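Local coordinates for protein O-methyltransferase (Bacillus halodurans, PDB 2GPY) that probably transfers a methyl group from S-adenosylmethionine to a hydroxyl oxygen of a substrate, though its own substrate is not established, at residues D20-E29 and E93-L101; L50-I61 and L121-I132. One frame throughout, in Å; residues are numbered along the deposited sequence.

From the N terminus the chain first lays down helix 21-32, then helix 40-53, which runs into strand 57-61 in the middle of the sheet. Interaction 1 closes when the chain, having passed through strands 57-61 and 80-85, brings helix 88-100 back against residues 20-29. Interaction 2 opens inside that loop, at residues 50-61, and closes beyond it at 121-132, so the two loops cross rather than nest. The first ties an N-terminal helix to a helix of the Rossmann-like domain at a zinc site; the second joins two neighbouring parallel strands of its sheet. Their centres lie about 22 Å apart, and the two contacts do not touch.

Interaction 1: residues D20-E29 and E93-L101; sequences DQYIEQMERE and EAHKHVKAL
The imidazole end of His-97, on helix 88-100, comes close to helix 21-32, where Met-26 lies over one face of its ring and Glu-29 meets its edge. CG turned beside its own backbone N (chi1 -69°) brings the ring across the gap. Its CB lies 4.1 Å from the selenium SE of Met-26, a selenomethionine. At the next atom, CG of His-97, the methyl CE of Met-26 is 4.0 Å away, and the same methyl approaches ND1 of His-97 to 3.7 Å. Met-26 CG sits over the middle of the ring, 4.0 Å from its centroid, making a CH-pi contact with SE over the same face: a long, flexible, apolar chain suits a flat ring. Beyond, CE1 of His-97 meets Glu-29 OE1 at 3.7 Å, and NE2 is a zinc ligand. Glu-29 OE1 and Glu-93 OE2 also bind this zinc ion, each glutamate reaching out on an extended chain from its own helix. The metal would offset the repulsion expected between the carboxylates; the modelled approach of the two OE2 atoms is too short to be trusted. ND1 donates to Ile-65 O, a hydrogen bond that would fix the ring's rotation and turn NE2 to the metal.

Toward the end of helix 88-100, the small methyl CB of Ala-100 lets the Tyr-22 ring come close, with CZ at 3.5 Å. Leu-101 CD1 reaches both Tyr-22 CD2 and Ile-23 CD1, each at 4.0 Å. Residues 21-29 and 93-100 run nearly antiparallel (164°), with helix 67-75 touching Ile-23 and Leu-101, and strand 107-111 packed against Ala-94 and Val-98.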
loop_
_atom_site.group_PDB
_atom_site.type_symbol
_atom_site.label_atom_id
_atom_site.label_comp_id
_atom_site.label_asym_id
_atom_site.label_seq_id
_atom_site.Cartn_x
_atom_site.Cartn_y
_atom_site.Cartn_z
ATOM N N ASP B 20 -3.744 4.770 -23.333
ATOM C CA ASP B 20 -4.273 4.419 -24.657
ATOM C C ASP B 20 -5.238 5.525 -25.103
ATOM O O ASP B 20 -5.996 6.057 -24.281
ATOM C CB ASP B 20 -4.964 3.044 -24.576
ATOM C CG ASP B 20 -5.917 2.754 -25.754
ATOM O OD1 ASP B 20 -5.718 3.244 -26.890
ATOM O OD2 ASP B 20 -6.885 1.999 -25.528
ATOM N N GLN B 21 -5.209 5.891 -26.385
ATOM C CA GLN B 21 -6.076 6.980 -26.862
ATOM C C GLN B 21 -7.549 6.775 -26.433
ATOM O O GLN B 21 -8.285 7.749 -26.148
ATOM C CB GLN B 21 -5.925 7.196 -28.388
ATOM C CG GLN B 21 -6.887 6.400 -29.287
ATOM C CD GLN B 21 -6.648 6.574 -30.811
ATOM O OE1 GLN B 21 -6.721 7.685 -31.338
ATOM N NE2 GLN B 21 -6.404 5.459 -31.519
ATOM N N TYR B 22 -7.984 5.518 -26.382
ATOM C CA TYR B 22 -9.400 5.220 -26.058
ATOM C C TYR B 22 -9.731 5.612 -24.624
ATOM O O TYR B 22 -10.830 6.106 -24.357
ATOM C CB TYR B 22 -9.729 3.744 -26.262
ATOM C CG TYR B 22 -11.220 3.418 -26.233
ATOM C CD1 TYR B 22 -11.991 3.477 -27.401
ATOM C CD2 TYR B 22 -11.851 3.026 -25.047
ATOM C CE1 TYR B 22 -13.362 3.168 -27.393
ATOM C CE2 TYR B 22 -13.208 2.693 -25.025
ATOM C CZ TYR B 22 -13.958 2.786 -26.203
ATOM O OH TYR B 22 -15.290 2.475 -26.229
ATOM N N ILE B 23 -8.785 5.338 -23.720
ATOM C CA ILE B 23 -8.833 5.717 -22.291
ATOM C C ILE B 23 -8.819 7.240 -22.142
ATOM O O ILE B 23 -9.624 7.792 -21.401
ATOM C CB ILE B 23 -7.648 5.092 -21.548
ATOM C CG1 ILE B 23 -7.577 3.585 -21.851
ATOM C CG2 ILE B 23 -7.699 5.351 -20.006
ATOM C CD1 ILE B 23 -8.492 2.765 -21.035
ATOM N N GLU B 24 -7.929 7.914 -22.882
ATOM C CA GLU B 24 -7.893 9.373 -22.884
ATOM C C GLU B 24 -9.217 9.976 -23.349
ATOM O O GLU B 24 -9.646 11.003 -22.824
ATOM C CB GLU B 24 -6.715 9.902 -23.716
ATOM C CG GLU B 24 -5.390 9.411 -23.147
ATOM C CD GLU B 24 -4.203 10.274 -23.496
ATOM O OE1 GLU B 24 -4.143 10.807 -24.610
ATOM O OE2 GLU B 24 -3.305 10.391 -22.638
ATOM N N GLN B 25 -9.855 9.329 -24.328
ATOM C CA GLN B 25 -11.149 9.738 -24.830
ATOM C C GLN B 25 -12.241 9.532 -23.779
ATOM O O GLN B 25 -13.183 10.331 -23.694
ATOM C CB GLN B 25 -11.485 8.972 -26.117
ATOM C CG GLN B 25 -12.805 9.376 -26.815
ATOM C CD GLN B 25 -12.780 10.774 -27.456
ATOM O OE1 GLN B 25 -11.720 11.319 -27.779
ATOM N NE2 GLN B 25 -13.965 11.350 -27.656
HETATM N N MSE B 26 -12.128 8.461 -22.999
HETATM C CA MSE B 26 -13.060 8.224 -21.868
HETATM C C MSE B 26 -12.938 9.308 -20.793
HETATM O O MSE B 26 -13.945 9.748 -20.220
HETATM C CB MSE B 26 -12.840 6.839 -21.248
HETATM C CG MSE B 26 -13.403 5.690 -22.084
HETATM SE SE MSE B 26 -12.947 3.969 -21.267
HETATM C CE MSE B 26 -14.041 4.081 -19.762
ATOM N N GLU B 27 -11.709 9.738 -20.527
ATOM C CA GLU B 27 -11.464 10.806 -19.554
ATOM C C GLU B 27 -12.088 12.123 -19.976
ATOM O O GLU B 27 -12.758 12.768 -19.168
ATOM C CB GLU B 27 -9.975 11.010 -19.317
ATOM C CG GLU B 27 -9.310 9.780 -18.722
ATOM C CD GLU B 27 -7.818 9.833 -18.860
ATOM O OE1 GLU B 27 -7.322 10.723 -19.589
ATOM O OE2 GLU B 27 -7.146 8.988 -18.262
ATOM N N ARG B 28 -11.847 12.531 -21.222
ATOM C CA ARG B 28 -12.435 13.762 -21.752
ATOM C C ARG B 28 -13.955 13.665 -21.789
ATOM O O ARG B 28 -14.651 14.641 -21.501
ATOM C CB ARG B 28 -11.886 14.101 -23.142
ATOM C CG ARG B 28 -10.461 14.674 -23.123
ATOM C CD ARG B 28 -10.089 15.257 -24.507
ATOM N NE ARG B 28 -10.244 14.253 -25.569
ATOM C CZ ARG B 28 -9.343 13.311 -25.862
ATOM N NH1 ARG B 28 -8.196 13.230 -25.190
ATOM N NH2 ARG B 28 -9.591 12.440 -26.833
ATOM N N GLU B 29 -14.465 12.482 -22.113
ATOM C CA GLU B 29 -15.902 12.226 -22.125
ATOM C C GLU B 29 -16.572 12.349 -20.750
ATOM O O GLU B 29 -17.665 12.918 -20.624
ATOM C CB GLU B 29 -16.178 10.828 -22.650
ATOM C CG GLU B 29 -17.646 10.587 -22.893
ATOM C CD GLU B 29 -18.034 9.124 -22.860
ATOM O OE1 GLU B 29 -17.387 8.274 -23.519
ATOM O OE2 GLU B 29 -19.022 8.831 -22.173
ATOM N N GLU B 93 -23.242 2.042 -21.148
ATOM C CA GLU B 93 -22.027 2.621 -21.726
ATOM C C GLU B 93 -20.770 1.886 -21.262
ATOM O O GLU B 93 -19.855 1.608 -22.051
ATOM C CB GLU B 93 -21.910 4.098 -21.370
ATOM C CG GLU B 93 -20.717 4.720 -22.113
ATOM C CD GLU B 93 -20.540 6.217 -21.897
ATOM O OE1 GLU B 93 -21.513 6.907 -21.487
ATOM O OE2 GLU B 93 -19.402 6.711 -22.146
ATOM N N ALA B 94 -20.700 1.625 -19.962
ATOM C CA ALA B 94 -19.594 0.879 -19.379
ATOM C C ALA B 94 -19.452 -0.472 -20.056
ATOM O O ALA B 94 -18.356 -0.913 -20.329
ATOM C CB ALA B 94 -19.834 0.699 -17.866
ATOM N N HIS B 95 -20.573 -1.127 -20.347
ATOM C CA HIS B 95 -20.537 -2.447 -20.959
ATOM C C HIS B 95 -19.892 -2.372 -22.360
ATOM O O HIS B 95 -19.110 -3.238 -22.735
ATOM C CB HIS B 95 -21.953 -3.008 -21.012
ATOM C CG HIS B 95 -22.014 -4.493 -21.153
ATOM N ND1 HIS B 95 -22.360 -5.112 -22.333
ATOM C CD2 HIS B 95 -21.797 -5.486 -20.256
ATOM C CE1 HIS B 95 -22.358 -6.423 -22.159
ATOM N NE2 HIS B 95 -22.016 -6.675 -20.907
ATOM N N LYS B 96 -20.219 -1.325 -23.113
ATOM C CA LYS B 96 -19.607 -1.091 -24.418
ATOM C C LYS B 96 -18.110 -0.775 -24.328
ATOM O O LYS B 96 -17.306 -1.290 -25.128
ATOM C CB LYS B 96 -20.340 0.031 -25.174
ATOM C CG LYS B 96 -21.778 -0.330 -25.532
ATOM C CD LYS B 96 -22.485 0.831 -26.197
ATOM C CE LYS B 96 -23.886 0.431 -26.666
ATOM N NZ LYS B 96 -24.829 0.605 -25.571
ATOM N N HIS B 97 -17.713 0.073 -23.380
ATOM C CA HIS B 97 -16.257 0.332 -23.210
ATOM C C HIS B 97 -15.449 -0.920 -22.849
ATOM O O HIS B 97 -14.330 -1.131 -23.322
ATOM C CB HIS B 97 -16.055 1.388 -22.131
ATOM C CG HIS B 97 -16.518 2.735 -22.562
ATOM N ND1 HIS B 97 -17.100 3.638 -21.707
ATOM C CD2 HIS B 97 -16.478 3.330 -23.776
ATOM C CE1 HIS B 97 -17.402 4.738 -22.376
ATOM N NE2 HIS B 97 -17.035 4.574 -23.630
ATOM N N VAL B 98 -16.005 -1.735 -21.974
ATOM C CA VAL B 98 -15.344 -2.993 -21.598
ATOM C C VAL B 98 -15.176 -3.869 -22.857
ATOM O O VAL B 98 -14.100 -4.432 -23.102
ATOM C CB VAL B 98 -16.131 -3.698 -20.466
ATOM C CG1 VAL B 98 -15.678 -5.141 -20.326
ATOM C CG2 VAL B 98 -15.934 -2.940 -19.137
ATOM N N LYS B 99 -16.234 -3.963 -23.667
ATOM C CA LYS B 99 -16.193 -4.723 -24.904
ATOM C C LYS B 99 -15.185 -4.136 -25.888
ATOM O O LYS B 99 -14.442 -4.883 -26.537
ATOM C CB LYS B 99 -17.578 -4.773 -25.560
ATOM C CG LYS B 99 -18.526 -5.799 -24.941
ATOM C CD LYS B 99 -19.938 -5.736 -25.565
ATOM C CE LYS B 99 -20.028 -6.561 -26.835
ATOM N NZ LYS B 99 -21.451 -6.775 -27.295
ATOM N N ALA B 100 -15.161 -2.804 -26.000
ATOM C CA ALA B 100 -14.237 -2.112 -26.908
ATOM C C ALA B 100 -12.793 -2.566 -26.725
ATOM O O ALA B 100 -12.039 -2.675 -27.704
ATOM C CB ALA B 100 -14.318 -0.620 -26.687
ATOM N N LEU B 101 -12.418 -2.785 -25.459
ATOM C CA LEU B 101 -11.062 -3.092 -25.085
ATOM C C LEU B 101 -10.813 -4.581 -24.926
ATOM O O LEU B 101 -9.740 -4.967 -24.499
ATOM C CB LEU B 101 -10.651 -2.305 -23.827
ATOM C CG LEU B 101 -10.745 -0.793 -24.083
ATOM C CD1 LEU B 101 -10.718 -0.016 -22.794
ATOM C CD2 LEU B 101 -9.596 -0.327 -25.079
#

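Interaction 2: residues L50-I61 and L121-I132; sequences LKMAAPARILEI and LELYPLFDVLFI
Ile-58, Leu-59 and Glu-60 pair with Val-129, Leu-130 and Phe-131 as parallel neighbours in the central sheet of a Rossmann-like methyltransferase fold. Leu-59 N and O bond to Val-129 O and Phe-131 N, and Ile-61 N continues the ladder to Phe-131 O. Branched Ile-58 and Val-129 lie side by side on one face, together with Glu-60, whose buried carboxylate bonds to Ser-83 through OE1. On the other face Leu-59 and Leu-130 share one conformation, CG anti to the backbone N (chi1 172° and 170°), which aligns them and brings CD2 of Leu-59 to 3.8 Å from CD1 of Leu-130. The flat Phe-127 ring takes Leu-59 CB over its centre, 3.5 Å from the centroid; on the opposite face lies the Arg-57 guanidinium, an off-centre cation-pi contact. Bent at chi3 (51°), Arg-57 curls back to the 125-126 carbonyls: NH2 bonds to Pro-125 O at 3.1 Å, and NE to Leu-126 O at 3.2 Å, which lies in the guanidinium plane though NE stands above the carbonyl plane. Asp-128 forms a salt bridge to Arg-151 through OD1. Its short side chain sets the carboxylate beside two successive amides: OD2 accepts from Ala-56 N at 2.8 Å and Arg-57 N at 3.0 Å.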
loop_
_atom_site.group_PDB
_atom_site.type_symbol
_atom_site.label_atom_id
_atom_site.label_comp_id
_atom_site.label_asym_id
_atom_site.label_seq_id
_atom_site.Cartn_x
_atom_site.Cartn_y
_atom_site.Cartn_z
ATOM N N LEU B 50 -2.235 -1.044 -5.979
ATOM C CA LEU B 50 -2.829 -2.332 -6.329
ATOM C C LEU B 50 -1.787 -3.306 -6.869
ATOM O O LEU B 50 -1.797 -4.475 -6.494
ATOM C CB LEU B 50 -3.979 -2.168 -7.329
ATOM C CG LEU B 50 -5.275 -1.538 -6.820
ATOM C CD1 LEU B 50 -6.154 -1.098 -7.996
ATOM C CD2 LEU B 50 -6.043 -2.488 -5.904
ATOM N N LYS B 51 -0.907 -2.857 -7.772
ATOM C CA LYS B 51 0.103 -3.740 -8.329
ATOM C C LYS B 51 0.981 -4.287 -7.223
ATOM O O LYS B 51 1.437 -5.448 -7.280
ATOM C CB LYS B 51 0.988 -3.029 -9.367
ATOM C CG LYS B 51 0.276 -2.691 -10.686
ATOM C CD LYS B 51 1.285 -2.041 -11.607
ATOM C CE LYS B 51 0.646 -1.027 -12.503
ATOM N NZ LYS B 51 1.709 -0.517 -13.482
HETATM N N MSE B 52 1.220 -3.445 -6.220
HETATM C CA MSE B 52 2.046 -3.801 -5.098
HETATM C C MSE B 52 1.379 -4.900 -4.271
HETATM O O MSE B 52 2.057 -5.818 -3.787
HETATM C CB MSE B 52 2.253 -2.545 -4.242
HETATM C CG MSE B 52 3.313 -2.640 -3.314
HETATM SE SE MSE B 52 3.388 -1.035 -2.204
HETATM C CE MSE B 52 2.638 0.122 -3.172
ATOM N N ALA B 53 0.070 -4.764 -4.063
ATOM C CA ALA B 53 -0.726 -5.749 -3.329
ATOM C C ALA B 53 -1.077 -7.006 -4.129
ATOM O O ALA B 53 -1.386 -8.022 -3.522
ATOM C CB ALA B 53 -1.981 -5.112 -2.792
ATOM N N ALA B 54 -1.050 -6.935 -5.468
ATOM C CA ALA B 54 -1.257 -8.108 -6.362
ATOM C C ALA B 54 -2.577 -8.873 -6.112
ATOM O O ALA B 54 -2.574 -10.112 -5.956
ATOM C CB ALA B 54 -0.039 -9.073 -6.327
ATOM N N PRO B 55 -3.708 -8.156 -6.076
ATOM C CA PRO B 55 -4.973 -8.851 -5.781
ATOM C C PRO B 55 -5.430 -9.673 -6.988
ATOM O O PRO B 55 -5.121 -9.302 -8.117
ATOM C CB PRO B 55 -5.932 -7.706 -5.493
ATOM C CG PRO B 55 -5.406 -6.536 -6.313
ATOM C CD PRO B 55 -3.904 -6.706 -6.291
ATOM N N ALA B 56 -6.115 -10.794 -6.743
ATOM C CA ALA B 56 -6.686 -11.594 -7.824
ATOM C C ALA B 56 -8.148 -11.248 -8.133
ATOM O O ALA B 56 -8.613 -11.486 -9.249
ATOM C CB ALA B 56 -6.564 -13.097 -7.491
ATOM N N ARG B 57 -8.880 -10.741 -7.142
ATOM C CA ARG B 57 -10.341 -10.556 -7.269
ATOM C C ARG B 57 -10.699 -9.211 -6.640
ATOM O O ARG B 57 -10.394 -8.971 -5.462
ATOM C CB ARG B 57 -11.091 -11.675 -6.539
ATOM C CG ARG B 57 -10.936 -13.091 -7.169
ATOM C CD ARG B 57 -11.700 -14.139 -6.365
ATOM N NE ARG B 57 -13.097 -13.758 -6.124
ATOM C CZ ARG B 57 -14.042 -13.645 -7.057
ATOM N NH1 ARG B 57 -13.782 -13.872 -8.347
ATOM N NH2 ARG B 57 -15.268 -13.293 -6.695
ATOM N N ILE B 58 -11.322 -8.335 -7.425
ATOM C CA ILE B 58 -11.667 -6.971 -6.980
ATOM C C ILE B 58 -13.169 -6.779 -7.165
ATOM O O ILE B 58 -13.740 -7.151 -8.215
ATOM C CB ILE B 58 -10.915 -5.918 -7.811
ATOM C CG1 ILE B 58 -9.396 -6.125 -7.657
ATOM C CG2 ILE B 58 -11.367 -4.454 -7.429
ATOM C CD1 ILE B 58 -8.545 -5.416 -8.756
ATOM N N LEU B 59 -13.818 -6.233 -6.140
ATOM C CA LEU B 59 -15.227 -5.830 -6.233
ATOM C C LEU B 59 -15.323 -4.298 -6.142
ATOM O O LEU B 59 -14.750 -3.666 -5.244
ATOM C CB LEU B 59 -16.037 -6.474 -5.107
ATOM C CG LEU B 59 -17.484 -5.982 -4.993
ATOM C CD1 LEU B 59 -18.303 -6.311 -6.258
ATOM C CD2 LEU B 59 -18.125 -6.563 -3.760
ATOM N N GLU B 60 -16.037 -3.700 -7.086
ATOM C CA GLU B 60 -16.213 -2.260 -7.108
ATOM C C GLU B 60 -17.685 -1.912 -7.050
ATOM O O GLU B 60 -18.484 -2.498 -7.775
ATOM C CB GLU B 60 -15.613 -1.679 -8.401
ATOM C CG GLU B 60 -16.097 -0.276 -8.753
ATOM C CD GLU B 60 -15.449 0.208 -10.039
ATOM O OE1 GLU B 60 -15.819 -0.289 -11.123
ATOM O OE2 GLU B 60 -14.510 1.031 -9.924
ATOM N N ILE B 61 -18.036 -0.949 -6.207
ATOM C CA ILE B 61 -19.416 -0.494 -6.151
ATOM C C ILE B 61 -19.469 0.873 -6.804
ATOM O O ILE B 61 -18.890 1.832 -6.276
ATOM C CB ILE B 61 -19.919 -0.373 -4.702
ATOM C CG1 ILE B 61 -19.585 -1.648 -3.882
ATOM C CG2 ILE B 61 -21.433 0.000 -4.683
ATOM C CD1 ILE B 61 -20.126 -2.967 -4.426
ATOM N N LEU B 121 -24.101 -11.482 -4.241
ATOM C CA LEU B 121 -22.658 -11.365 -4.134
ATOM C C LEU B 121 -22.036 -12.275 -3.087
ATOM O O LEU B 121 -20.883 -12.677 -3.231
ATOM C CB LEU B 121 -22.267 -9.897 -3.993
ATOM C CG LEU B 121 -22.200 -9.463 -5.468
ATOM C CD1 LEU B 121 -23.173 -8.354 -5.863
ATOM C CD2 LEU B 121 -20.769 -9.198 -5.886
ATOM N N GLU B 122 -22.801 -12.619 -2.057
ATOM C CA GLU B 122 -22.359 -13.594 -1.068
ATOM C C GLU B 122 -21.963 -14.907 -1.725
ATOM O O GLU B 122 -21.107 -15.623 -1.208
ATOM C CB GLU B 122 -23.452 -13.841 -0.026
ATOM C CG GLU B 122 -23.398 -12.899 1.163
ATOM C CD GLU B 122 -24.773 -12.568 1.719
ATOM O OE1 GLU B 122 -25.617 -13.482 1.821
ATOM O OE2 GLU B 122 -25.011 -11.386 2.055
ATOM N N LEU B 123 -22.585 -15.213 -2.862
ATOM C CA LEU B 123 -22.338 -16.463 -3.590
ATOM C C LEU B 123 -20.924 -16.520 -4.173
ATOM O O LEU B 123 -20.364 -17.602 -4.327
ATOM C CB LEU B 123 -23.383 -16.684 -4.707
ATOM C CG LEU B 123 -24.900 -16.823 -4.436
ATOM C CD1 LEU B 123 -25.656 -17.236 -5.709
ATOM C CD2 LEU B 123 -25.223 -17.794 -3.302
ATOM N N TYR B 124 -20.348 -15.352 -4.478
ATOM C CA TYR B 124 -19.030 -15.272 -5.093
ATOM C C TYR B 124 -17.928 -15.591 -4.085
ATOM O O TYR B 124 -18.109 -15.408 -2.883
ATOM C CB TYR B 124 -18.777 -13.856 -5.649
ATOM C CG TYR B 124 -19.534 -13.484 -6.919
ATOM C CD1 TYR B 124 -20.930 -13.489 -6.954
ATOM C CD2 TYR B 124 -18.847 -13.075 -8.070
ATOM C CE1 TYR B 124 -21.628 -13.134 -8.111
ATOM C CE2 TYR B 124 -19.536 -12.711 -9.235
ATOM C CZ TYR B 124 -20.917 -12.740 -9.244
ATOM O OH TYR B 124 -21.607 -12.392 -10.379
ATOM N N PRO B 125 -16.757 -16.027 -4.578
ATOM C CA PRO B 125 -15.632 -16.226 -3.666
ATOM C C PRO B 125 -15.238 -14.881 -3.064
ATOM O O PRO B 125 -15.551 -13.834 -3.643
ATOM C CB PRO B 125 -14.512 -16.741 -4.581
ATOM C CG PRO B 125 -15.174 -17.155 -5.848
ATOM C CD PRO B 125 -16.410 -16.336 -5.976
ATOM N N LEU B 126 -14.568 -14.908 -1.918
ATOM C CA LEU B 126 -14.146 -13.673 -1.250
ATOM C C LEU B 126 -13.254 -12.833 -2.168
ATOM O O LEU B 126 -12.525 -13.357 -3.005
ATOM C CB LEU B 126 -13.418 -13.982 0.068
ATOM C CG LEU B 126 -14.191 -14.623 1.229
ATOM C CD1 LEU B 126 -13.248 -14.956 2.366
ATOM C CD2 LEU B 126 -15.346 -13.734 1.720
ATOM N N PHE B 127 -13.352 -11.516 -2.010
ATOM C CA PHE B 127 -12.580 -10.561 -2.769
ATOM C C PHE B 127 -11.323 -10.143 -1.995
ATOM O O PHE B 127 -11.317 -10.152 -0.776
ATOM C CB PHE B 127 -13.475 -9.351 -3.078
ATOM C CG PHE B 127 -14.590 -9.666 -4.039
ATOM C CD1 PHE B 127 -14.361 -9.645 -5.415
ATOM C CD2 PHE B 127 -15.865 -10.035 -3.568
ATOM C CE1 PHE B 127 -15.406 -9.959 -6.340
ATOM C CE2 PHE B 127 -16.912 -10.348 -4.474
ATOM C CZ PHE B 127 -16.673 -10.311 -5.862
ATOM N N ASP B 128 -10.259 -9.816 -2.721
ATOM C CA ASP B 128 -9.036 -9.280 -2.141
ATOM C C ASP B 128 -9.149 -7.788 -1.924
ATOM O O ASP B 128 -8.446 -7.244 -1.095
ATOM C CB ASP B 128 -7.847 -9.541 -3.074
ATOM C CG ASP B 128 -7.653 -11.016 -3.339
ATOM O OD1 ASP B 128 -7.507 -11.733 -2.349
ATOM O OD2 ASP B 128 -7.700 -11.448 -4.523
ATOM N N VAL B 129 -10.002 -7.133 -2.716
ATOM C CA VAL B 129 -10.138 -5.673 -2.672
ATOM C C VAL B 129 -11.613 -5.327 -2.871
ATOM O O VAL B 129 -12.261 -5.893 -3.753
ATOM C CB VAL B 129 -9.300 -4.968 -3.820
ATOM C CG1 VAL B 129 -9.626 -3.444 -3.899
ATOM C CG2 VAL B 129 -7.787 -5.200 -3.672
ATOM N N LEU B 130 -12.112 -4.372 -2.071
ATOM C CA LEU B 130 -13.395 -3.731 -2.284
ATOM C C LEU B 130 -13.111 -2.260 -2.528
ATOM O O LEU B 130 -12.397 -1.639 -1.747
ATOM C CB LEU B 130 -14.270 -3.873 -1.003
ATOM C CG LEU B 130 -15.560 -3.048 -0.975
ATOM C CD1 LEU B 130 -16.530 -3.457 -2.179
ATOM C CD2 LEU B 130 -16.315 -3.127 0.377
ATOM N N PHE B 131 -13.656 -1.700 -3.598
ATOM C CA PHE B 131 -13.381 -0.308 -3.951
ATOM C C PHE B 131 -14.701 0.451 -3.901
ATOM O O PHE B 131 -15.621 0.135 -4.657
ATOM C CB PHE B 131 -12.764 -0.273 -5.380
ATOM C CG PHE B 131 -12.350 1.103 -5.855
ATOM C CD1 PHE B 131 -11.993 2.104 -4.964
ATOM C CD2 PHE B 131 -12.273 1.377 -7.220
ATOM C CE1 PHE B 131 -11.595 3.389 -5.429
ATOM C CE2 PHE B 131 -11.895 2.674 -7.695
ATOM C CZ PHE B 131 -11.563 3.664 -6.794
ATOM N N ILE B 132 -14.786 1.440 -3.003
ATOM C CA ILE B 132 -15.973 2.259 -2.842
ATOM C C ILE B 132 -15.593 3.738 -2.774
ATOM O O ILE B 132 -14.419 4.087 -2.702
ATOM C CB ILE B 132 -16.788 1.851 -1.594
ATOM C CG1 ILE B 132 -15.914 1.904 -0.331
ATOM C CG2 ILE B 132 -17.386 0.438 -1.777
ATOM C CD1 ILE B 132 -16.651 1.464 0.968
#